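Side-chain contacts in protein Bug27 (Bordetella pertussis, PDB 2QPQ), which probably serves as a periplasmic solute-binding protein of the Bug family, taking up a small ligand between two alpha/beta lobes in Venus flytrap fashion: residues E212-V216 with A217-V221; G236-M240 with A241-K245; P275-F278 with Q279-E283. All coordinates share one frame; numbering follows the deposited sequence.

Contact 1: E212-V216 with A217-V221; sequences EVPTV and AEQGV
Thr215 and Glu218 face each other three residues apart in a loop. With a first torsion of 63°, Thr215 OG1 sits between its own backbone N and carbonyl carbon, where it accepts the N-H of Glu218 at 2.9 Å (157°). Glu218 has a similar first torsion (84°) and is extended beyond CG, which carries its side chain back across that of Thr215 at about a right angle. Its OE1 then lies 2.9 Å from Thr215 N, in a return hydrogen bond that is less certain because the placement of OE1 is doubtful; OE2 pairs with Arg206 in a salt bridge. The carboxylate carbon CD also lies 3.6 Å from Pro214 CB. Val216 O receives the N-H of Gln219 at 2.9 Å, from well above the carbonyl plane, and a weak second bond from Val221 N at 3.4 Å. On the buried side, Val216 CG1 meets Val221 CG2 at 3.8 Å, and both valines pack on Leu149 of helix 141-153. A cis peptide precedes Gly220. The Thr215-Glu218 pattern is that of a capping box, with its second bond the less certain half, in the loop between strands 196-201 and 227-235.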
loop_
_atom_site.group_PDB
_atom_site.type_symbol
_atom_site.label_atom_id
_atom_site.label_comp_id
_atom_site.label_asym_id
_atom_site.label_seq_id
_atom_site.Cartn_x
_atom_site.Cartn_y
_atom_site.Cartn_z
ATOM N N GLU A 212 -7.581 -15.845 12.953
ATOM C CA GLU A 212 -6.793 -17.071 13.046
ATOM C C GLU A 212 -5.527 -17.047 12.185
ATOM O O GLU A 212 -4.757 -18.029 12.175
ATOM C CB GLU A 212 -7.662 -18.313 12.706
ATOM N N VAL A 213 -5.305 -15.953 11.449
ATOM C CA VAL A 213 -4.014 -15.835 10.727
ATOM C C VAL A 213 -2.989 -14.970 11.468
ATOM O O VAL A 213 -3.218 -13.801 11.750
ATOM C CB VAL A 213 -4.125 -15.534 9.186
ATOM C CG1 VAL A 213 -5.194 -14.566 8.884
ATOM C CG2 VAL A 213 -2.791 -15.047 8.614
ATOM N N PRO A 214 -1.870 -15.588 11.841
ATOM C CA PRO A 214 -0.834 -14.928 12.623
ATOM C C PRO A 214 -0.107 -13.837 11.817
ATOM O O PRO A 214 -0.139 -13.861 10.562
ATOM C CB PRO A 214 0.103 -16.090 12.991
ATOM C CG PRO A 214 -0.121 -17.106 11.929
ATOM C CD PRO A 214 -1.564 -17.006 11.582
ATOM N N THR A 215 0.511 -12.876 12.512
ATOM C CA THR A 215 1.403 -11.920 11.856
ATOM C C THR A 215 2.701 -12.650 11.495
ATOM O O THR A 215 3.005 -13.720 12.039
ATOM C CB THR A 215 1.772 -10.759 12.789
ATOM O OG1 THR A 215 2.502 -11.278 13.924
ATOM C CG2 THR A 215 0.517 -10.010 13.274
ATOM N N VAL A 216 3.493 -12.079 10.597
ATOM C CA VAL A 216 4.843 -12.582 10.378
ATOM C C VAL A 216 5.698 -12.514 11.675
ATOM O O VAL A 216 6.421 -13.483 12.022
ATOM C CB VAL A 216 5.559 -11.800 9.249
ATOM C CG1 VAL A 216 7.021 -12.289 9.112
ATOM C CG2 VAL A 216 4.734 -11.929 7.913
ATOM N N ALA A 217 5.603 -11.375 12.372
ATOM C CA ALA A 217 6.382 -11.120 13.605
ATOM C C ALA A 217 6.137 -12.227 14.622
ATOM O O ALA A 217 7.072 -12.733 15.206
ATOM C CB ALA A 217 6.024 -9.739 14.204
ATOM N N GLU A 218 4.879 -12.625 14.810
ATOM C CA GLU A 218 4.559 -13.657 15.809
ATOM C C GLU A 218 4.937 -15.092 15.391
ATOM O O GLU A 218 4.655 -16.044 16.125
ATOM C CB GLU A 218 3.108 -13.536 16.287
ATOM C CG GLU A 218 2.071 -14.219 15.397
ATOM C CD GLU A 218 0.654 -14.085 15.929
ATOM O OE1 GLU A 218 -0.086 -13.217 15.363
ATOM O OE2 GLU A 218 0.270 -14.845 16.897
ATOM N N GLN A 219 5.625 -15.234 14.249
ATOM C CA GLN A 219 6.036 -16.546 13.710
ATOM C C GLN A 219 7.533 -16.939 13.508
ATOM O O GLN A 219 7.828 -17.572 12.513
ATOM C CB GLN A 219 5.286 -16.833 12.366
ATOM C CG GLN A 219 3.770 -16.864 12.476
ATOM C CD GLN A 219 3.071 -17.240 11.181
ATOM O OE1 GLN A 219 2.586 -16.371 10.445
ATOM N NE2 GLN A 219 3.000 -18.522 10.906
ATOM N N GLY A 220 8.527 -16.591 14.325
ATOM C CA GLY A 220 8.760 -15.359 14.933
ATOM C C GLY A 220 9.883 -14.764 14.082
ATOM O O GLY A 220 11.010 -15.278 13.963
ATOM N N VAL A 221 9.530 -13.679 13.440
ATOM C CA VAL A 221 10.473 -12.832 12.757
ATOM C C VAL A 221 10.250 -11.532 13.493
ATOM O O VAL A 221 9.497 -10.676 13.056
ATOM C CB VAL A 221 10.092 -12.709 11.254
ATOM C CG1 VAL A 221 11.103 -11.838 10.512
ATOM C CG2 VAL A 221 9.941 -14.106 10.623
#

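Contact 2: G236-M240 with A241-K245; sequences GATPM and AVRQK
Met240 and Arg243 are brought together by bends in both side chains. Met240 sends CG anti to its backbone N (chi1 -175°) and then folds at its next two torsions, while Arg243 turns at chi3 (65°), so that the methionine methyl comes to lie over the guanidinium. This is the N-terminus of helix 240-254, with Pro239 at the N-cap position, in an alpha/beta Venus flytrap fold. The methyl CE lies above one face of the flat group, displaced toward its rim, and its closest atom there is NH1 at 3.3 Å. Further back along Met240, CG is 3.6 Å from Gln244 NE2, the two side chains crossing at a slant.

The backbone here is already helical. Arg243 N donates to Pro239 O at 3.0 Å (171°), and Gln244 N donates to Met240 O at 2.8 Å. These are the first i to i+4 bonds of the helix.

Before the cap, Thr238 OG1 bonds back to Pro235 O, which leaves the methyl CG2 to meet Val242 CG1 at 3.4 Å, tighter than usual van der Waals contact. The ring atom Pro239 CD flanks the other branch of the same valine, CG2.

Several partners hold the guanidinium. NE bonds to Ala95 O, and one ordered water lies in the plane at its edge. That water accepts from Arg243 NH1 at 3.0 Å and donates to Thr238 O at 2.7 Å, joining the arginine to the loop before the helix.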
loop_
_atom_site.group_PDB
_atom_site.type_symbol
_atom_site.label_atom_id
_atom_site.label_comp_id
_atom_site.label_asym_id
_atom_site.label_seq_id
_atom_site.Cartn_x
_atom_site.Cartn_y
_atom_site.Cartn_z
ATOM N N GLY A 236 4.510 20.567 -1.546
ATOM C CA GLY A 236 5.329 20.844 -0.381
ATOM C C GLY A 236 5.161 22.201 0.278
ATOM O O GLY A 236 5.229 22.281 1.496
ATOM N N ALA A 237 4.896 23.259 -0.495
ATOM C CA ALA A 237 4.760 24.619 0.079
ATOM C C ALA A 237 3.346 24.949 0.586
ATOM O O ALA A 237 3.090 26.069 1.037
ATOM C CB ALA A 237 5.192 25.683 -0.964
ATOM N N THR A 238 2.420 24.000 0.516
ATOM C CA THR A 238 1.025 24.286 0.884
ATOM C C THR A 238 0.983 24.627 2.359
ATOM O O THR A 238 1.411 23.840 3.174
ATOM C CB THR A 238 0.101 23.057 0.644
ATOM O OG1 THR A 238 0.272 22.623 -0.717
ATOM C CG2 THR A 238 -1.345 23.472 0.852
ATOM N N PRO A 239 0.478 25.819 2.710
ATOM C CA PRO A 239 0.486 26.195 4.142
ATOM C C PRO A 239 -0.272 25.182 5.017
ATOM O O PRO A 239 -1.198 24.506 4.560
ATOM C CB PRO A 239 -0.238 27.526 4.160
ATOM C CG PRO A 239 0.009 28.084 2.751
ATOM C CD PRO A 239 -0.097 26.871 1.851
ATOM N N MET A 240 0.144 25.075 6.264
ATOM C CA MET A 240 -0.515 24.199 7.191
ATOM C C MET A 240 -1.985 24.520 7.312
ATOM O O MET A 240 -2.790 23.594 7.434
ATOM C CB MET A 240 0.182 24.249 8.567
ATOM C CG MET A 240 -0.374 23.235 9.603
ATOM S SD MET A 240 -0.319 21.500 9.052
ATOM C CE MET A 240 1.395 21.086 9.337
ATOM N N ALA A 241 -2.380 25.788 7.274
ATOM C CA ALA A 241 -3.841 26.101 7.396
ATOM C C ALA A 241 -4.662 25.432 6.287
ATOM O O ALA A 241 -5.816 24.988 6.503
ATOM C CB ALA A 241 -4.105 27.599 7.397
ATOM N N VAL A 242 -4.095 25.411 5.089
ATOM C CA VAL A 242 -4.716 24.721 3.951
ATOM C C VAL A 242 -4.725 23.190 4.169
ATOM O O VAL A 242 -5.746 22.521 3.991
ATOM C CB VAL A 242 -3.997 25.100 2.617
ATOM C CG1 VAL A 242 -4.591 24.321 1.439
ATOM C CG2 VAL A 242 -4.074 26.651 2.356
ATOM N N ARG A 243 -3.588 22.628 4.565
ATOM C CA ARG A 243 -3.507 21.182 4.887
ATOM C C ARG A 243 -4.538 20.775 5.952
ATOM O O ARG A 243 -5.172 19.709 5.864
ATOM C CB ARG A 243 -2.087 20.852 5.352
ATOM C CG ARG A 243 -1.054 20.992 4.210
ATOM C CD ARG A 243 0.353 20.972 4.731
ATOM N NE ARG A 243 0.698 19.681 5.324
ATOM C CZ ARG A 243 1.790 19.460 6.046
ATOM N NH1 ARG A 243 2.661 20.443 6.319
ATOM N NH2 ARG A 243 2.002 18.256 6.528
ATOM N N GLN A 244 -4.721 21.643 6.942
ATOM C CA GLN A 244 -5.688 21.386 8.043
ATOM C C GLN A 244 -7.122 21.503 7.575
ATOM O O GLN A 244 -7.973 20.700 7.953
ATOM C CB GLN A 244 -5.398 22.303 9.242
ATOM C CG GLN A 244 -4.217 21.754 9.995
ATOM C CD GLN A 244 -3.700 22.650 11.098
ATOM O OE1 GLN A 244 -4.061 23.834 11.212
ATOM N NE2 GLN A 244 -2.820 22.088 11.907
ATOM N N LYS A 245 -7.377 22.448 6.691
ATOM C CA LYS A 245 -8.710 22.580 6.083
ATOM C C LYS A 245 -9.102 21.342 5.269
ATOM O O LYS A 245 -10.216 20.806 5.403
ATOM C CB LYS A 245 -8.785 23.864 5.247
ATOM C CG LYS A 245 -8.939 25.067 6.170
ATOM C CD LYS A 245 -8.961 26.441 5.475
ATOM C CE LYS A 245 -7.582 26.858 4.919
ATOM N NZ LYS A 245 -7.773 27.559 3.623
HETATM O O HOH W 1 2.703 23.283 5.420
#

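Contact 3: P275-F278 with Q279-E283; sequences PEVF and QKMVE
Phe278 and Val282, one helical turn apart, meet in a CH-pi contact: Val282 CG2 lies over one face of the ring, 4.1 Å from its centroid and 24° off the ring normal, displaced toward the rim. Of the ring atoms, CE1 is the nearest to the methyl. Phe278 places its ring by setting CG anti to the backbone N (chi1 -175°), and Trp229 meets the ring edge-to-face from strand 227-235.

Apolar contact continues on the neighbouring flank. Met281 SD approaches the Phe278 ring obliquely, 5.4 Å from the centroid, in a loose Met-aromatic contact. The same sulfur lies 4.1 Å from Val277 CG1.

The backbone hydrogen bonds follow the i to i+4 pattern of an alpha helix. Gln279 N donates to Pro275 O at 2.9 Å, Lys280 N to Glu276 O at 3.0 Å, and Val282 N to Phe278 O at 2.9 Å.

Side-chain polar bonding is concentrated on Gln279, whose chain bends at chi2. Its NE2 donates to Glu283 OE2 at 2.7 Å and a nearly straight 166°; the carboxylate uses its anti lone pair, and OE2 lies close to the amide plane. The other end of the amide, OE1, accepts from Ala95 N. Bonded at both ends, the amide has its flip and rotation fixed, and its N-H would probably help to stabilise the negative charge of Glu283.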
loop_
_atom_site.group_PDB
_atom_site.type_symbol
_atom_site.label_atom_id
_atom_site.label_comp_id
_atom_site.label_asym_id
_atom_site.label_seq_id
_atom_site.Cartn_x
_atom_site.Cartn_y
_atom_site.Cartn_z
ATOM N N PRO A 275 -1.680 15.913 9.200
ATOM C CA PRO A 275 -0.553 16.461 8.450
ATOM C C PRO A 275 0.823 16.116 9.035
ATOM O O PRO A 275 1.667 15.505 8.342
ATOM C CB PRO A 275 -0.853 17.964 8.445
ATOM C CG PRO A 275 -2.387 17.988 8.383
ATOM C CD PRO A 275 -2.766 16.920 9.356
ATOM N N GLU A 276 1.020 16.422 10.304
ATOM C CA GLU A 276 2.299 16.174 10.966
ATOM C C GLU A 276 2.652 14.696 11.098
ATOM O O GLU A 276 3.780 14.282 10.729
ATOM C CB GLU A 276 2.334 16.873 12.333
ATOM C CG GLU A 276 3.646 16.688 13.090
ATOM C CD GLU A 276 3.836 17.658 14.242
ATOM O OE1 GLU A 276 2.864 18.379 14.619
ATOM O OE2 GLU A 276 4.987 17.702 14.768
ATOM N N VAL A 277 1.715 13.903 11.609
ATOM C CA VAL A 277 1.974 12.490 11.827
ATOM C C VAL A 277 2.224 11.790 10.473
ATOM O O VAL A 277 3.191 10.972 10.321
ATOM C CB VAL A 277 0.800 11.779 12.535
ATOM C CG1 VAL A 277 1.035 10.244 12.526
ATOM C CG2 VAL A 277 0.652 12.306 13.989
ATOM N N PHE A 278 1.375 12.108 9.493
ATOM C CA PHE A 278 1.459 11.406 8.223
ATOM C C PHE A 278 2.783 11.803 7.529
ATOM O O PHE A 278 3.470 10.951 6.945
ATOM C CB PHE A 278 0.191 11.666 7.338
ATOM C CG PHE A 278 0.154 10.872 6.033
ATOM C CD1 PHE A 278 0.781 9.610 5.938
ATOM C CD2 PHE A 278 -0.547 11.347 4.937
ATOM C CE1 PHE A 278 0.731 8.876 4.760
ATOM C CE2 PHE A 278 -0.601 10.611 3.743
ATOM C CZ PHE A 278 0.054 9.369 3.664
ATOM N N GLN A 279 3.129 13.085 7.582
ATOM C CA GLN A 279 4.403 13.546 7.022
ATOM C C GLN A 279 5.581 12.800 7.618
ATOM O O GLN A 279 6.508 12.385 6.898
ATOM C CB GLN A 279 4.619 15.065 7.200
ATOM C CG GLN A 279 5.911 15.597 6.505
ATOM C CD GLN A 279 5.832 15.447 5.002
ATOM O OE1 GLN A 279 4.761 15.573 4.440
ATOM N NE2 GLN A 279 6.942 15.129 4.353
ATOM N N LYS A 280 5.563 12.638 8.943
ATOM C CA LYS A 280 6.614 11.864 9.585
ATOM C C LYS A 280 6.652 10.407 9.081
ATOM O O LYS A 280 7.737 9.867 8.840
ATOM C CB LYS A 280 6.461 11.932 11.103
ATOM C CG LYS A 280 7.653 11.370 11.939
ATOM C CD LYS A 280 8.909 12.232 11.846
ATOM C CE LYS A 280 10.030 11.654 12.754
ATOM N NZ LYS A 280 11.377 12.026 12.241
ATOM N N MET A 281 5.477 9.782 8.939
ATOM C CA MET A 281 5.390 8.399 8.456
ATOM C C MET A 281 5.971 8.293 7.052
ATOM O O MET A 281 6.721 7.366 6.772
ATOM C CB MET A 281 3.927 7.935 8.393
ATOM C CG MET A 281 3.078 8.164 9.640
ATOM S SD MET A 281 1.383 7.549 9.458
ATOM C CE MET A 281 1.765 6.025 8.495
ATOM N N VAL A 282 5.625 9.247 6.178
ATOM C CA VAL A 282 6.131 9.255 4.785
ATOM C C VAL A 282 7.666 9.290 4.820
ATOM O O VAL A 282 8.322 8.490 4.167
ATOM C CB VAL A 282 5.576 10.449 3.930
ATOM C CG1 VAL A 282 6.306 10.579 2.546
ATOM C CG2 VAL A 282 4.078 10.334 3.725
ATOM N N GLU A 283 8.232 10.207 5.587
ATOM C CA GLU A 283 9.708 10.375 5.610
ATOM C C GLU A 283 10.422 9.183 6.249
ATOM O O GLU A 283 11.448 8.726 5.774
ATOM C CB GLU A 283 10.062 11.714 6.301
ATOM C CG GLU A 283 9.614 12.888 5.432
ATOM C CD GLU A 283 10.036 14.258 5.973
ATOM O OE1 GLU A 283 11.078 14.301 6.667
ATOM O OE2 GLU A 283 9.352 15.275 5.665
#

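Contacts 2 and 3 are neighbours in space, with centres about 13 Å apart, and they touch directly: Met240 SD lies 3.6 Å from Pro275 CB, and Arg243 NH2 packs 3.3 Å from Pro275 O. Both also bond to one residue of strand 93-109, Ala95, contact 2 at its carbonyl oxygen and contact 3 at its N-H, which ties helices 240-254 and 275-296 to the same strand. Contact 1 lies apart, its centre about 39 Å from that of contact 2, on the opposite side of the chain's centre, and about 27 Å from that of contact 3. This separation is consistent with contacts 1 and 2 belonging to different lobes of the flytrap.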